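Glucose 1-dehydrogenase (Haloferax mediterranei, PDB 2B5W) catalyses the NAD(P)+-dependent oxidation of D-glucose and other aldose sugars with a catalytic zinc, preferring NADP+ as electron acceptor. Local coordinates at residues Thr188-Lys193 and Glu219-Thr224; Phe245-Thr250 and Ala270-Pro275. The protein carries 1 engineered substitution. All blocks are in the same frame, centred on the assembly; numbering follows the deposited sequence.

Interaction 1 of 2, residues Thr188-Lys193 and Glu219-Thr224; sequences TLAMLK and EELDAT
L221 reaches across to helix 183-194 and meets L189, A190 and K193. Its CD1 branch lies 3.8 Å from CD2 of L189 and 4.2 Å from CB of A190. Its other branch, CD2, packs against the K193 chain, 3.9 Å from CD. L189 and L221 extend from opposite sides of the contact and overlap side by side. The methyl of A223 also packs on L189, with CB 4.0 Å from its CD2. In L189, CG stands anti to the backbone N (chi1 -176°), which carries both methyls out toward L221 and A223. An alanine here is likely to open a gap between these two residues and the helix. K193 runs extended along the contact and bends only at chi4 (79°). That bend brings NZ to 2.8 Å from O of L221, where it donates a hydrogen bond from above the carbonyl plane. The carbonyl is presented by a Schellman motif, in which D222, with positive phi, ends helix 213-220. F323 of helix 321-327 touches both A190 and L221, and C204 and L202 of strand 201-206 lie against L189 and A223, respectively. The contact joins helix 183-194 to the turn after helix 213-220, on one side of the Rossmann sheet. Its chemistry is apolar inside with one polar clasp at the rim, and the lysine's positive charge probably suits the carbonyl-rich C-terminal end of helix 213-220.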
ATOM      1  N   THR A 188      15.142  13.735  -1.472  1.00 16.01           N
ATOM      2  CA  THR A 188      14.674  12.531  -0.853  1.00 17.66           C
ATOM      3  C   THR A 188      15.825  11.580  -0.528  1.00 18.91           C
ATOM      4  O   THR A 188      15.873  10.997   0.547  1.00 16.23           O
ATOM      5  CB  THR A 188      13.627  11.852  -1.712  1.00 17.60           C
ATOM      6  OG1 THR A 188      12.495  12.722  -1.854  1.00 18.20           O
ATOM      7  CG2 THR A 188      13.133  10.612  -1.102  1.00 16.16           C
ATOM      8  N   LEU A 189      16.773  11.452  -1.449  1.00 15.67           N
ATOM      9  CA  LEU A 189      17.914  10.581  -1.213  1.00 15.14           C
ATOM     10  C   LEU A 189      18.714  11.021   0.039  1.00 15.39           C
ATOM     11  O   LEU A 189      19.101  10.186   0.849  1.00 16.43           O
ATOM     12  CB  LEU A 189      18.774  10.560  -2.476  1.00 16.01           C
ATOM     13  CG  LEU A 189      19.982   9.631  -2.479  1.00 19.23           C
ATOM     14  CD1 LEU A 189      19.574   8.201  -2.429  1.00 19.09           C
ATOM     15  CD2 LEU A 189      20.851   9.956  -3.713  1.00 16.40           C
ATOM     16  N   ALA A 190      18.979  12.326   0.190  1.00 16.77           N
ATOM     17  CA  ALA A 190      19.651  12.847   1.360  1.00 15.42           C
ATOM     18  C   ALA A 190      18.815  12.653   2.610  1.00 15.86           C
ATOM     19  O   ALA A 190      19.343  12.316   3.681  1.00 17.37           O
ATOM     20  CB  ALA A 190      19.986  14.321   1.195  1.00 16.14           C
ATOM     21  N   MET A 191      17.504  12.836   2.491  1.00 15.06           N
ATOM     22  CA  MET A 191      16.633  12.539   3.621  1.00 15.76           C
ATOM     23  C   MET A 191      16.702  11.057   4.060  1.00 15.60           C
ATOM     24  O   MET A 191      16.718  10.749   5.230  1.00 17.66           O
ATOM     25  CB  MET A 191      15.180  12.917   3.335  1.00 17.48           C
ATOM     26  CG  MET A 191      14.994  14.402   3.077  1.00 15.80           C
ATOM     27  SD  MET A 191      13.328  14.827   2.538  1.00 16.83           S
ATOM     28  CE  MET A 191      12.358  14.227   3.954  1.00 15.57           C
ATOM     29  N   LEU A 192      16.726  10.142   3.113  1.00 16.05           N
ATOM     30  CA  LEU A 192      16.802   8.727   3.418  1.00 17.18           C
ATOM     31  C   LEU A 192      18.134   8.393   4.084  1.00 17.36           C
ATOM     32  O   LEU A 192      18.188   7.556   4.964  1.00 18.11           O
ATOM     33  CB  LEU A 192      16.558   7.852   2.170  1.00 16.99           C
ATOM     34  CG  LEU A 192      15.128   7.941   1.647  1.00 15.34           C
ATOM     35  CD1 LEU A 192      15.012   7.349   0.254  1.00 18.98           C
ATOM     36  CD2 LEU A 192      14.126   7.238   2.588  1.00 18.07           C
ATOM     37  N   LYS A 193      19.200   9.093   3.712  1.00 17.01           N
ATOM     38  CA  LYS A 193      20.479   8.827   4.329  1.00 17.72           C
ATOM     39  C   LYS A 193      20.431   9.073   5.827  1.00 18.55           C
ATOM     40  O   LYS A 193      21.128   8.401   6.603  1.00 19.90           O
ATOM     41  CB  LYS A 193      21.541   9.717   3.680  1.00 17.48           C
ATOM     42  CG  LYS A 193      22.947   9.447   4.152  1.00 21.20           C
ATOM     43  CD  LYS A 193      23.926  10.254   3.342  1.00 24.36           C
ATOM     44  CE  LYS A 193      25.368  10.093   3.825  1.00 34.67           C
ATOM     45  NZ  LYS A 193      25.904   8.825   3.331  1.00 28.65           N
ATOM     46  N   GLU A 219      26.644  10.295  -5.805  1.00 18.66           N
ATOM     47  CA  GLU A 219      27.854   9.606  -5.377  1.00 19.80           C
ATOM     48  C   GLU A 219      28.490  10.205  -4.119  1.00 18.58           C
ATOM     49  O   GLU A 219      29.057   9.490  -3.303  1.00 19.91           O
ATOM     50  CB  GLU A 219      28.827   9.512  -6.572  1.00 17.49           C
ATOM     51  CG  GLU A 219      28.245   8.583  -7.622  1.00 18.57           C
ATOM     52  CD  GLU A 219      29.192   8.258  -8.786  1.00 21.63           C
ATOM     53  OE1 GLU A 219      30.001   9.126  -9.140  1.00 23.73           O
ATOM     54  OE2 GLU A 219      29.074   7.156  -9.371  1.00 23.29           O
ATOM     55  N   GLU A 220      28.402  11.522  -3.979  1.00 17.69           N
ATOM     56  CA  GLU A 220      28.934  12.224  -2.818  1.00 19.27           C
ATOM     57  C   GLU A 220      28.145  11.887  -1.552  1.00 19.00           C
ATOM     58  O   GLU A 220      28.706  11.824  -0.458  1.00 22.04           O
ATOM     59  CB  GLU A 220      29.035  13.713  -3.085  1.00 20.29           C
ATOM     60  CG  GLU A 220      29.841  14.470  -2.049  1.00 37.59           C
ATOM     61  CD  GLU A 220      31.336  14.196  -2.147  1.00 48.01           C
ATOM     62  OE1 GLU A 220      31.817  13.790  -3.228  1.00 57.25           O
ATOM     63  OE2 GLU A 220      32.018  14.383  -1.123  1.00 49.67           O
ATOM     64  N   LEU A 221      26.872  11.535  -1.725  1.00 18.68           N
ATOM     65  CA  LEU A 221      26.068  10.975  -0.627  1.00 20.05           C
ATOM     66  C   LEU A 221      26.375   9.513  -0.303  1.00 22.84           C
ATOM     67  O   LEU A 221      25.710   8.907   0.544  1.00 24.17           O
ATOM     68  CB  LEU A 221      24.574  11.093  -0.953  1.00 17.53           C
ATOM     69  CG  LEU A 221      24.011  12.516  -0.888  1.00 19.26           C
ATOM     70  CD1 LEU A 221      22.638  12.602  -1.571  1.00 19.18           C
ATOM     71  CD2 LEU A 221      23.904  12.932   0.563  1.00 20.14           C
ATOM     72  N   ASP A 222      27.380   8.948  -0.960  1.00 21.93           N
ATOM     73  CA  ASP A 222      27.720   7.509  -0.848  1.00 21.10           C
ATOM     74  C   ASP A 222      26.622   6.579  -1.377  1.00 20.34           C
ATOM     75  O   ASP A 222      26.578   5.402  -1.023  1.00 24.72           O
ATOM     76  CB  ASP A 222      28.044   7.123   0.589  1.00 22.48           C
ATOM     77  CG  ASP A 222      28.893   5.891   0.691  1.00 45.95           C
ATOM     78  OD1 ASP A 222      29.798   5.722  -0.151  1.00 39.11           O
ATOM     79  OD2 ASP A 222      28.717   5.037   1.580  1.00 56.17           O
ATOM     80  N   ALA A 223      25.780   7.082  -2.269  1.00 18.10           N
ATOM     81  CA  ALA A 223      24.784   6.246  -2.926  1.00 17.79           C
ATOM     82  C   ALA A 223      25.286   5.779  -4.285  1.00 23.53           C
ATOM     83  O   ALA A 223      26.211   6.350  -4.867  1.00 21.40           O
ATOM     84  CB  ALA A 223      23.439   7.013  -3.054  1.00 18.45           C
ATOM     85  N   THR A 224      24.672   4.718  -4.787  1.00 18.16           N
ATOM     86  CA  THR A 224      25.001   4.186  -6.091  1.00 18.49           C
ATOM     87  C   THR A 224      24.088   4.750  -7.155  1.00 19.85           C
ATOM     88  O   THR A 224      22.839   4.670  -7.059  1.00 19.84           O
ATOM     89  CB  THR A 224      24.871   2.658  -6.073  1.00 17.60           C
ATOM     90  OG1 THR A 224      25.858   2.069  -5.212  1.00 21.38           O
ATOM     91  CG2 THR A 224      25.091   2.081  -7.481  1.00 21.68           C
TER

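Interaction 2 of 2, residues Phe245-Thr250 and Ala270-Pro275; sequences FIYEAT and ALLGVP. With NAP (NADP nicotinamide-adenine-dinucleotide phosphate), chain I.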
ATOM      1  N   PHE A 245      12.877  -0.335   0.371  1.00 17.31           N
ATOM      2  CA  PHE A 245      12.054   0.852   0.209  1.00 16.45           C
ATOM      3  C   PHE A 245      12.367   1.455  -1.145  1.00 19.38           C
ATOM      4  O   PHE A 245      13.546   1.621  -1.486  1.00 19.65           O
ATOM      5  CB  PHE A 245      12.311   1.898   1.294  1.00 17.71           C
ATOM      6  CG  PHE A 245      11.457   3.102   1.136  1.00 14.91           C
ATOM      7  CD1 PHE A 245      10.070   2.974   1.090  1.00 16.26           C
ATOM      8  CD2 PHE A 245      11.987   4.366   0.958  1.00 17.64           C
ATOM      9  CE1 PHE A 245       9.287   4.056   0.907  1.00 17.75           C
ATOM     10  CE2 PHE A 245      11.182   5.441   0.783  1.00 18.17           C
ATOM     11  CZ  PHE A 245       9.820   5.268   0.735  1.00 16.10           C
ATOM     12  N   ILE A 246      11.341   1.716  -1.937  1.00 17.67           N
ATOM     13  CA  ILE A 246      11.486   2.462  -3.180  1.00 19.19           C
ATOM     14  C   ILE A 246      10.640   3.723  -3.135  1.00 17.86           C
ATOM     15  O   ILE A 246       9.491   3.692  -2.707  1.00 17.57           O
ATOM     16  CB  ILE A 246      11.106   1.563  -4.376  1.00 18.80           C
ATOM     17  CG1 ILE A 246      12.110   0.418  -4.469  1.00 16.84           C
ATOM     18  CG2 ILE A 246      11.045   2.393  -5.656  1.00 18.69           C
ATOM     19  CD1 ILE A 246      11.816  -0.603  -5.582  1.00 20.69           C
ATOM     20  N   TYR A 247      11.232   4.846  -3.520  1.00 15.51           N
ATOM     21  CA  TYR A 247      10.541   6.111  -3.673  1.00 15.49           C
ATOM     22  C   TYR A 247      10.599   6.506  -5.118  1.00 20.12           C
ATOM     23  O   TYR A 247      11.682   6.785  -5.645  1.00 17.18           O
ATOM     24  CB  TYR A 247      11.279   7.150  -2.819  1.00 16.98           C
ATOM     25  CG  TYR A 247      10.623   8.489  -2.645  1.00 16.31           C
ATOM     26  CD1 TYR A 247      10.690   9.456  -3.641  1.00 19.33           C
ATOM     27  CD2 TYR A 247       9.975   8.817  -1.454  1.00 18.82           C
ATOM     28  CE1 TYR A 247      10.143  10.708  -3.465  1.00 17.12           C
ATOM     29  CE2 TYR A 247       9.404  10.073  -1.291  1.00 16.65           C
ATOM     30  CZ  TYR A 247       9.488  11.001  -2.291  1.00 18.56           C
ATOM     31  OH  TYR A 247       8.959  12.279  -2.172  1.00 19.68           O
ATOM     32  N   GLU A 248       9.447   6.558  -5.755  1.00 16.52           N
ATOM     33  CA  GLU A 248       9.350   6.915  -7.153  1.00 17.83           C
ATOM     34  C   GLU A 248       9.107   8.403  -7.345  1.00 21.46           C
ATOM     35  O   GLU A 248       8.133   8.949  -6.871  1.00 18.65           O
ATOM     36  CB  GLU A 248       8.272   6.075  -7.821  1.00 18.38           C
ATOM     37  CG  GLU A 248       8.005   6.431  -9.270  1.00 18.59           C
ATOM     38  CD  GLU A 248       7.084   7.615  -9.447  1.00 22.44           C
ATOM     39  OE1 GLU A 248       6.002   7.648  -8.791  1.00 19.23           O
ATOM     40  OE2 GLU A 248       7.403   8.553 -10.216  1.00 21.86           O
ATOM     41  N   ALA A 249      10.006   9.058  -8.075  1.00 18.42           N
ATOM     42  CA  ALA A 249       9.944  10.483  -8.349  1.00 17.41           C
ATOM     43  C   ALA A 249      10.406  10.790  -9.784  1.00 19.50           C
ATOM     44  O   ALA A 249      11.198  11.708 -10.007  1.00 19.09           O
ATOM     45  CB  ALA A 249      10.776  11.236  -7.335  1.00 19.07           C
ATOM     46  N   THR A 250       9.938   9.981 -10.730  1.00 19.68           N
ATOM     47  CA  THR A 250      10.223  10.194 -12.140  1.00 23.24           C
ATOM     48  C   THR A 250       9.012  10.603 -12.941  1.00 24.12           C
ATOM     49  O   THR A 250       9.134  11.219 -13.999  1.00 22.74           O
ATOM     50  CB  THR A 250      10.765   8.920 -12.796  1.00 19.86           C
ATOM     51  OG1 THR A 250       9.835   7.840 -12.605  1.00 19.74           O
ATOM     52  CG2 THR A 250      12.068   8.489 -12.202  1.00 20.50           C
ATOM     53  N   ALA A 270       6.722   3.938  -2.423  1.00 16.95           N
ATOM     54  CA  ALA A 270       5.996   5.188  -2.397  1.00 16.34           C
ATOM     55  C   ALA A 270       5.991   5.770  -3.800  1.00 19.57           C
ATOM     56  O   ALA A 270       7.042   5.876  -4.423  1.00 19.56           O
ATOM     57  CB  ALA A 270       6.655   6.138  -1.448  1.00 16.56           C
ATOM     58  N   LEU A 271       4.824   6.192  -4.267  1.00 16.53           N
ATOM     59  CA  LEU A 271       4.675   6.740  -5.620  1.00 18.70           C
ATOM     60  C   LEU A 271       4.358   8.220  -5.495  1.00 18.59           C
ATOM     61  O   LEU A 271       3.405   8.588  -4.794  1.00 18.59           O
ATOM     62  CB  LEU A 271       3.577   6.005  -6.403  1.00 17.39           C
ATOM     63  CG  LEU A 271       3.728   4.493  -6.507  1.00 19.22           C
ATOM     64  CD1 LEU A 271       2.530   3.956  -7.255  1.00 19.31           C
ATOM     65  CD2 LEU A 271       5.044   4.087  -7.190  1.00 20.72           C
ATOM     66  N   LEU A 272       5.161   9.086  -6.143  1.00 17.87           N
ATOM     67  CA  LEU A 272       4.972  10.535  -6.143  1.00 17.49           C
ATOM     68  C   LEU A 272       4.696  11.094  -7.539  1.00 18.88           C
ATOM     69  O   LEU A 272       4.169  12.185  -7.695  1.00 18.95           O
ATOM     70  CB  LEU A 272       6.176  11.273  -5.581  1.00 17.39           C
ATOM     71  CG  LEU A 272       6.363  11.270  -4.053  1.00 16.36           C
ATOM     72  CD1 LEU A 272       5.310  12.093  -3.346  1.00 20.29           C
ATOM     73  CD2 LEU A 272       6.477   9.848  -3.496  1.00 18.85           C
ATOM     74  N   GLY A 273       5.071  10.341  -8.553  1.00 21.20           N
ATOM     75  CA  GLY A 273       5.013  10.845  -9.916  1.00 22.14           C
ATOM     76  C   GLY A 273       3.622  11.071 -10.453  1.00 24.37           C
ATOM     77  O   GLY A 273       2.678  10.365 -10.076  1.00 24.62           O
ATOM     78  N   VAL A 274       3.498  12.024 -11.383  1.00 24.13           N
ATOM     79  CA  VAL A 274       2.190  12.375 -11.937  1.00 26.76           C
ATOM     80  C   VAL A 274       2.200  12.224 -13.480  1.00 38.30           C
ATOM     81  O   VAL A 274       2.294  13.222 -14.194  1.00 37.06           O
ATOM     82  CB  VAL A 274       1.781  13.801 -11.523  1.00 30.69           C
ATOM     83  CG1 VAL A 274       0.348  14.107 -11.938  1.00 36.72           C
ATOM     84  CG2 VAL A 274       1.923  13.968 -10.005  1.00 32.28           C
ATOM     85  N   PRO A 275       2.113  10.989 -13.982  1.00 24.69           N
ATOM     86  CA  PRO A 275       2.205  10.743 -15.438  1.00 24.90           C
ATOM     87  C   PRO A 275       0.917  10.945 -16.172  1.00 31.51           C
ATOM     88  O   PRO A 275      -0.153  10.821 -15.592  1.00 29.43           O
ATOM     89  CB  PRO A 275       2.602   9.277 -15.539  1.00 27.92           C
ATOM     90  CG  PRO A 275       2.014   8.623 -14.266  1.00 28.85           C
ATOM     91  CD  PRO A 275       1.995   9.715 -13.250  1.00 26.99           C
TER
HETATM   92  PA  NAP I 701      11.835  16.534 -12.419  1.00 29.21           P
HETATM   93  O1A NAP I 701      11.229  16.599 -13.738  1.00 41.82           O
HETATM   94  O2A NAP I 701      12.799  17.694 -12.133  1.00 40.03           O
HETATM   95  O5B NAP I 701      12.647  15.195 -12.226  1.00 25.06           O
HETATM   96  C5B NAP I 701      12.276  13.956 -12.768  1.00 22.79           C
HETATM   97  C4B NAP I 701      13.615  13.295 -13.013  1.00 18.07           C
HETATM   98  O4B NAP I 701      13.372  11.944 -13.337  1.00 20.32           O
HETATM   99  C3B NAP I 701      14.414  13.927 -14.170  1.00 22.94           C
HETATM  100  O3B NAP I 701      15.693  14.391 -13.768  1.00 20.77           O
HETATM  101  C2B NAP I 701      14.511  12.800 -15.199  1.00 22.46           C
HETATM  102  O2B NAP I 701      15.771  12.683 -15.839  1.00 23.78           O
HETATM  103  C1B NAP I 701      14.259  11.566 -14.366  1.00 23.06           C
HETATM  104  N9A NAP I 701      13.650  10.511 -15.153  1.00 20.89           N
HETATM  105  C8A NAP I 701      12.458  10.574 -15.836  1.00 22.29           C
HETATM  106  N7A NAP I 701      12.255   9.389 -16.443  1.00 21.06           N
HETATM  107  C5A NAP I 701      13.340   8.583 -16.189  1.00 21.56           C
HETATM  108  C6A NAP I 701      13.695   7.279 -16.550  1.00 23.68           C
HETATM  109  N6A NAP I 701      12.943   6.523 -17.377  1.00 23.39           N
HETATM  110  N1A NAP I 701      14.882   6.752 -16.099  1.00 22.08           N
HETATM  111  C2A NAP I 701      15.716   7.477 -15.273  1.00 22.32           C
HETATM  112  N3A NAP I 701      15.382   8.770 -14.910  1.00 20.37           N
HETATM  113  C4A NAP I 701      14.212   9.299 -15.346  1.00 19.56           C
HETATM  114  O3  NAP I 701      10.733  16.685 -11.279  1.00 33.84           O
HETATM  115  PN  NAP I 701      10.862  16.842  -9.672  1.00 24.15           P
HETATM  116  O1N NAP I 701      12.019  16.078  -9.123  1.00 21.34           O
HETATM  117  O2N NAP I 701      10.624  18.249  -9.219  1.00 24.69           O
HETATM  118  O5D NAP I 701       9.540  15.953  -9.545  1.00 23.10           O
HETATM  119  C5D NAP I 701       9.599  14.547  -9.686  1.00 23.51           C
HETATM  120  C4D NAP I 701       8.202  13.966  -9.890  1.00 30.87           C
HETATM  121  O4D NAP I 701       7.452  14.192  -8.693  1.00 23.56           O
HETATM  122  C3D NAP I 701       7.415  14.620 -11.028  1.00 26.91           C
HETATM  123  O3D NAP I 701       6.690  13.654 -11.762  1.00 26.03           O
HETATM  124  C2D NAP I 701       6.489  15.582 -10.292  1.00 28.07           C
HETATM  125  O2D NAP I 701       5.331  15.954 -10.993  1.00 28.05           O
HETATM  126  C1D NAP I 701       6.196  14.786  -9.020  1.00 19.09           C
HETATM  127  N1N NAP I 701       5.838  15.568  -7.831  1.00 22.93           N
HETATM  128  C2N NAP I 701       4.779  15.083  -7.126  1.00 25.84           C
HETATM  129  C3N NAP I 701       4.421  15.683  -5.953  1.00 24.97           C
HETATM  130  C7N NAP I 701       3.365  14.973  -5.157  1.00 22.34           C
HETATM  131  O7N NAP I 701       2.916  15.745  -4.089  1.00 23.14           O
HETATM  132  N7N NAP I 701       2.956  13.726  -5.516  1.00 17.09           N
HETATM  133  C4N NAP I 701       5.085  16.816  -5.466  1.00 23.49           C
HETATM  134  C5N NAP I 701       6.170  17.293  -6.190  1.00 23.96           C
HETATM  135  C6N NAP I 701       6.562  16.642  -7.368  1.00 23.61           C
HETATM  136  P2B NAP I 701      16.108  13.470 -17.256  1.00 22.43           P
HETATM  137  O1X NAP I 701      16.149  14.898 -17.077  1.00 22.30           O
HETATM  138  O2X NAP I 701      17.465  12.856 -17.657  1.00 21.92           O
HETATM  139  O3X NAP I 701      15.041  13.099 -18.291  1.00 23.12           O
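Y247 pairs with A270 and E248 with L271 in parallel register, the touching parts of the strands running 10° apart. N of A270 bonds to O of I246 at 2.8 Å, and N of E248 to O of A270 at 2.8 Å, the latter almost straight (176°). N of L272 continues the pairing to O of E248. On the face of Y247 and A270, the A270 methyl packs against the F245 ring, with CB 3.9 Å from CZ. L272 reaches over the Y247 ring. Its CD2 lies 3.7 Å from the ring centroid in a CH-pi contact, offset toward the hydroxyl end. The Y247 hydroxyl is hydrogen-bonded to T155 of helix 149-164. On the other face, E248 has CG anti to the backbone N and a bend at chi2 (-82°), which turn the carboxylate along the strand ends. OE1 accepts from N of G273 at 2.9 Å, on its syn side, and more weakly from N of L272. It is also hydrogen-bonded to NE2 of H288 of the second subunit. OE2 takes N of T250 at 3.0 Å on its anti side, and N of G251. A side chain on G273 would run into this carboxylate. These are the ends of neighbouring strands of the Rossmann fold, where the cofactor binds. O of L272 accepts a bond from the carboxamide N7N of NADP at 2.9 Å, while A249 O lies by the nicotinamide ribose and T250 by the adenosine ribose and adenine. One buried carboxylate thus ties both turns together and links them to the dimer partner. The same turns leave the L272 carbonyl directed at the carboxamide, which probably helps to fix the nicotinamide orientation.

Overall arrangement
Both interactions belong to the Rossmann domain, at different depths. Interaction 2 lies within the parallel sheet, between two inner strands, with every touching residue buried. Interaction 1 packs helix 183-194 against the turn after helix 213-220 and is mostly buried, but K193 and D222 are exposed. Helix 183-194 connects the two: T188 and L192, which do not touch segment 219-224, meet Y247 and F245. The centres of the two contacts are about 16 Å apart. Apolar side chains and a single lysine-carbonyl bond hold interaction 1. Interaction 2 depends on backbone bonds and a buried carboxylate. It touches NADP and the second subunit, whereas interaction 1 touches neither.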